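Local coordinates for protein hypoxanthine phosphoribosyltransferase (Bacillus anthracis, PDB 4QYI) that probably salvages purines by joining hypoxanthine or guanine to the ribose phosphate of PRPP, giving IMP or GMP and releasing pyrophosphate, at residues Gln19-Arg31 with Phe48-Asn60. Numbering follows the deposited sequence.
Sequences QEKVKELALQIER and FVFAADLIRHIKN
Over one face of the His57 imidazole lies CG of Lys23, a CH-pi contact with CG 3.8 Å from the ring centroid; a weak hydrogen bond from His57 ND1 to Asp53 O probably favours this turn of the ring. The Phe50 ring is met at its edge, near its plane: Val22 CG2 touches Phe50 CE1 at 3.9 Å, and Leu25 CD1 comes up to CZ. With CG1 anti to the backbone N (chi1 176°), Val22 lays that methyl on the backbone of Leu54, 3.6 Å from Leu54 CA, while CG2 is left for the ring. Leu54 is a knob in the hole formed by Val22, Leu25, Ala26 and Ile29, its CD2 meeting Ile29 CD1 tip to tip. The small Ala26 lets the chain come close, its CB 3.5 Å from His57 CB. Beyond the turn Ile55-Ile58, the Glu30 carboxylate receives the backbone N of Lys59 on the anti lone pair of OE2, at 2.9 Å and 155°. Bent at chi2 and chi3, Lys59 curls back so that NZ forms a salt bridge to the same carboxylate, 3.2 Å from Glu30 OE1 on its syn side; a water links OE1 to the His57 carbonyl. The axes of 19-31 and 48-55 cross at -61°, with Ile29, Phe50 and Leu54 resting on strand 96-101: two helices packed against each other on one sheet, as in the alpha/beta core of the type I phosphoribosyltransferase fold.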
# COMPACT_ATOMS: atom_id res chain seq x y z
N GLN A 19 1.57 -14.20 -8.83
CA GLN A 19 1.75 -14.84 -7.52
C GLN A 19 2.99 -15.74 -7.49
O GLN A 19 3.74 -15.71 -6.51
CB GLN A 19 0.52 -15.64 -7.14
CG GLN A 19 0.54 -16.21 -5.73
CD GLN A 19 -0.45 -17.35 -5.56
OE1 GLN A 19 -0.28 -18.23 -4.71
NE2 GLN A 19 -1.51 -17.35 -6.37
N GLU A 20 3.20 -16.54 -8.52
CA GLU A 20 4.39 -17.39 -8.56
C GLU A 20 5.69 -16.56 -8.57
O GLU A 20 6.64 -16.86 -7.85
CB GLU A 20 4.37 -18.35 -9.76
CG GLU A 20 3.43 -19.51 -9.55
CD GLU A 20 3.83 -20.34 -8.35
OE1 GLU A 20 2.96 -20.49 -7.48
OE2 GLU A 20 5.01 -20.75 -8.22
N LYS A 21 5.73 -15.54 -9.41
CA LYS A 21 6.94 -14.73 -9.51
C LYS A 21 7.25 -13.97 -8.23
O LYS A 21 8.40 -13.87 -7.83
CB LYS A 21 6.85 -13.75 -10.67
CG LYS A 21 8.15 -12.98 -10.87
CD LYS A 21 9.30 -13.90 -11.18
CE LYS A 21 9.15 -14.50 -12.55
NZ LYS A 21 10.24 -15.48 -12.83
N VAL A 22 6.22 -13.44 -7.59
CA VAL A 22 6.41 -12.72 -6.35
C VAL A 22 7.01 -13.66 -5.31
O VAL A 22 7.93 -13.28 -4.60
CB VAL A 22 5.10 -12.02 -5.91
CG1 VAL A 22 5.26 -11.35 -4.57
CG2 VAL A 22 4.71 -10.98 -6.97
N LYS A 23 6.51 -14.89 -5.23
CA LYS A 23 7.04 -15.88 -4.28
C LYS A 23 8.53 -16.13 -4.54
O LYS A 23 9.32 -16.28 -3.62
CB LYS A 23 6.32 -17.23 -4.44
CG LYS A 23 4.85 -17.34 -4.08
CD LYS A 23 4.40 -18.77 -4.33
CE LYS A 23 2.89 -18.90 -4.28
NZ LYS A 23 2.41 -20.27 -4.62
N GLU A 24 8.88 -16.21 -5.80
CA GLU A 24 10.26 -16.45 -6.20
C GLU A 24 11.18 -15.28 -5.85
O GLU A 24 12.31 -15.48 -5.40
CB GLU A 24 10.29 -16.75 -7.69
CG GLU A 24 11.69 -16.66 -8.33
CD GLU A 24 11.68 -17.12 -9.77
OE1 GLU A 24 12.78 -17.39 -10.30
OE2 GLU A 24 10.58 -17.23 -10.37
N LEU A 25 10.70 -14.05 -6.05
CA LEU A 25 11.51 -12.88 -5.69
C LEU A 25 11.74 -12.84 -4.18
O LEU A 25 12.82 -12.49 -3.72
CB LEU A 25 10.83 -11.59 -6.14
CG LEU A 25 10.76 -11.40 -7.65
CD1 LEU A 25 10.00 -10.13 -7.97
CD2 LEU A 25 12.14 -11.38 -8.29
N ALA A 26 10.72 -13.22 -3.42
CA ALA A 26 10.85 -13.25 -1.97
C ALA A 26 11.92 -14.26 -1.57
O ALA A 26 12.68 -14.00 -0.64
CB ALA A 26 9.52 -13.57 -1.31
N LEU A 27 11.99 -15.40 -2.24
CA LEU A 27 13.02 -16.39 -1.91
C LEU A 27 14.42 -15.82 -2.19
O LEU A 27 15.34 -16.04 -1.43
CB LEU A 27 12.80 -17.70 -2.68
CG LEU A 27 11.60 -18.57 -2.27
CD1 LEU A 27 11.34 -19.66 -3.31
CD2 LEU A 27 11.80 -19.19 -0.88
N GLN A 28 14.57 -15.11 -3.30
CA GLN A 28 15.86 -14.52 -3.66
C GLN A 28 16.29 -13.51 -2.59
O GLN A 28 17.44 -13.49 -2.17
CB GLN A 28 15.76 -13.85 -5.01
CG GLN A 28 15.43 -14.80 -6.14
CD GLN A 28 15.23 -14.09 -7.47
OE1 GLN A 28 15.61 -12.94 -7.62
NE2 GLN A 28 14.63 -14.78 -8.42
N ILE A 29 15.34 -12.71 -2.13
CA ILE A 29 15.61 -11.75 -1.06
C ILE A 29 16.00 -12.45 0.25
O ILE A 29 16.97 -12.07 0.89
CB ILE A 29 14.39 -10.83 -0.85
CG1 ILE A 29 14.23 -9.95 -2.09
CG2 ILE A 29 14.53 -10.02 0.43
CD1 ILE A 29 12.92 -9.20 -2.14
N GLU A 30 15.23 -13.44 0.67
CA GLU A 30 15.58 -14.18 1.89
C GLU A 30 17.01 -14.75 1.82
O GLU A 30 17.75 -14.77 2.80
CB GLU A 30 14.59 -15.32 2.11
CG GLU A 30 13.18 -14.88 2.49
CD GLU A 30 12.21 -16.06 2.63
OE1 GLU A 30 12.29 -17.02 1.84
OE2 GLU A 30 11.39 -16.05 3.56
N ARG A 31 17.41 -15.24 0.66
CA ARG A 31 18.75 -15.80 0.51
C ARG A 31 19.84 -14.79 0.69
O ARG A 31 20.86 -15.09 1.27
CB ARG A 31 18.88 -16.35 -0.89
CG ARG A 31 20.23 -16.86 -1.31
CD ARG A 31 20.11 -17.28 -2.77
NE ARG A 31 19.67 -16.14 -3.59
CZ ARG A 31 20.47 -15.20 -4.11
NH1 ARG A 31 19.95 -14.21 -4.83
NH2 ARG A 31 21.79 -15.24 -3.90
N PHE A 48 2.34 -0.44 -4.25
CA PHE A 48 1.71 -0.92 -3.01
C PHE A 48 1.13 -2.32 -3.04
O PHE A 48 1.20 -3.00 -2.04
CB PHE A 48 0.69 0.08 -2.41
CG PHE A 48 -0.74 -0.08 -2.88
CD1 PHE A 48 -1.16 0.42 -4.11
CD2 PHE A 48 -1.67 -0.70 -2.06
CE1 PHE A 48 -2.47 0.27 -4.52
CE2 PHE A 48 -2.99 -0.84 -2.46
CZ PHE A 48 -3.39 -0.34 -3.69
N VAL A 49 0.62 -2.76 -4.19
CA VAL A 49 0.05 -4.11 -4.28
C VAL A 49 1.18 -5.12 -4.29
O VAL A 49 1.16 -6.09 -3.55
CB VAL A 49 -0.85 -4.26 -5.53
CG1 VAL A 49 -1.33 -5.69 -5.65
CG2 VAL A 49 -2.03 -3.30 -5.46
N PHE A 50 2.17 -4.89 -5.12
CA PHE A 50 3.35 -5.74 -5.19
C PHE A 50 4.01 -5.86 -3.81
O PHE A 50 4.39 -6.96 -3.38
CB PHE A 50 4.29 -5.14 -6.22
CG PHE A 50 5.62 -5.82 -6.35
CD1 PHE A 50 5.72 -7.20 -6.38
CD2 PHE A 50 6.77 -5.06 -6.59
CE1 PHE A 50 6.95 -7.81 -6.54
CE2 PHE A 50 7.99 -5.67 -6.77
CZ PHE A 50 8.08 -7.05 -6.73
N ALA A 51 4.12 -4.74 -3.12
CA ALA A 51 4.78 -4.73 -1.80
C ALA A 51 3.99 -5.54 -0.81
O ALA A 51 4.58 -6.31 -0.06
CB ALA A 51 4.97 -3.31 -1.29
N ALA A 52 2.67 -5.35 -0.80
CA ALA A 52 1.82 -6.09 0.11
C ALA A 52 2.01 -7.60 -0.10
O ALA A 52 2.14 -8.35 0.85
CB ALA A 52 0.36 -5.71 -0.09
N ASP A 53 2.07 -8.04 -1.36
CA ASP A 53 2.23 -9.47 -1.65
C ASP A 53 3.64 -9.96 -1.38
O ASP A 53 3.83 -11.05 -0.82
CB ASP A 53 1.88 -9.78 -3.11
CG ASP A 53 0.39 -9.66 -3.40
OD1 ASP A 53 -0.44 -9.52 -2.47
OD2 ASP A 53 0.06 -9.73 -4.60
N LEU A 54 4.64 -9.18 -1.77
CA LEU A 54 6.03 -9.57 -1.58
C LEU A 54 6.40 -9.79 -0.12
O LEU A 54 6.98 -10.82 0.25
CB LEU A 54 6.94 -8.50 -2.16
CG LEU A 54 8.46 -8.77 -2.09
CD1 LEU A 54 8.83 -9.89 -3.05
CD2 LEU A 54 9.22 -7.50 -2.44
N ILE A 55 6.07 -8.82 0.72
CA ILE A 55 6.48 -8.94 2.13
C ILE A 55 5.85 -10.10 2.88
O ILE A 55 6.46 -10.63 3.83
CB ILE A 55 6.31 -7.62 2.91
CG1 ILE A 55 4.83 -7.28 3.12
CG2 ILE A 55 7.08 -6.51 2.20
CD1 ILE A 55 4.64 -6.03 3.96
N ARG A 56 4.67 -10.52 2.45
CA ARG A 56 3.99 -11.63 3.10
C ARG A 56 4.66 -12.99 2.85
O ARG A 56 4.34 -13.96 3.52
CB ARG A 56 2.50 -11.65 2.74
CG ARG A 56 1.74 -10.59 3.51
CD ARG A 56 0.26 -10.64 3.23
NE ARG A 56 -0.03 -10.07 1.93
CZ ARG A 56 -1.24 -9.94 1.42
NH1 ARG A 56 -2.31 -10.38 2.09
NH2 ARG A 56 -1.39 -9.38 0.22
N HIS A 57 5.57 -13.04 1.88
CA HIS A 57 6.34 -14.24 1.60
C HIS A 57 7.73 -14.16 2.20
O HIS A 57 8.45 -15.15 2.20
CB HIS A 57 6.46 -14.50 0.10
CG HIS A 57 5.17 -14.97 -0.51
ND1 HIS A 57 4.42 -14.20 -1.36
CD2 HIS A 57 4.49 -16.12 -0.33
CE1 HIS A 57 3.33 -14.87 -1.70
NE2 HIS A 57 3.35 -16.04 -1.09
N ILE A 58 8.11 -13.00 2.74
CA ILE A 58 9.43 -12.86 3.36
C ILE A 58 9.30 -13.19 4.84
O ILE A 58 8.54 -12.55 5.57
CB ILE A 58 10.00 -11.45 3.15
CG1 ILE A 58 10.26 -11.23 1.66
CG2 ILE A 58 11.30 -11.28 3.93
CD1 ILE A 58 10.58 -9.79 1.31
N LYS A 59 10.07 -14.16 5.28
CA LYS A 59 10.00 -14.59 6.68
C LYS A 59 10.88 -13.80 7.61
O LYS A 59 10.67 -13.81 8.80
CB LYS A 59 10.23 -16.11 6.89
CG LYS A 59 9.08 -17.08 6.49
CD LYS A 59 9.14 -17.57 5.05
CE LYS A 59 10.24 -18.60 4.95
NZ LYS A 59 10.49 -19.01 3.55
N ASN A 60 11.90 -13.12 7.07
CA ASN A 60 12.76 -12.28 7.89
C ASN A 60 11.92 -11.21 8.59
O ASN A 60 10.77 -10.93 8.19
CB ASN A 60 13.78 -11.52 7.04
CG ASN A 60 14.68 -12.42 6.21
OD1 ASN A 60 14.19 -13.19 5.39
ND2 ASN A 60 15.99 -12.25 6.35
O HOH W 1 9.74 -17.21 0.78
O HOH W 2 16.50 -15.08 4.91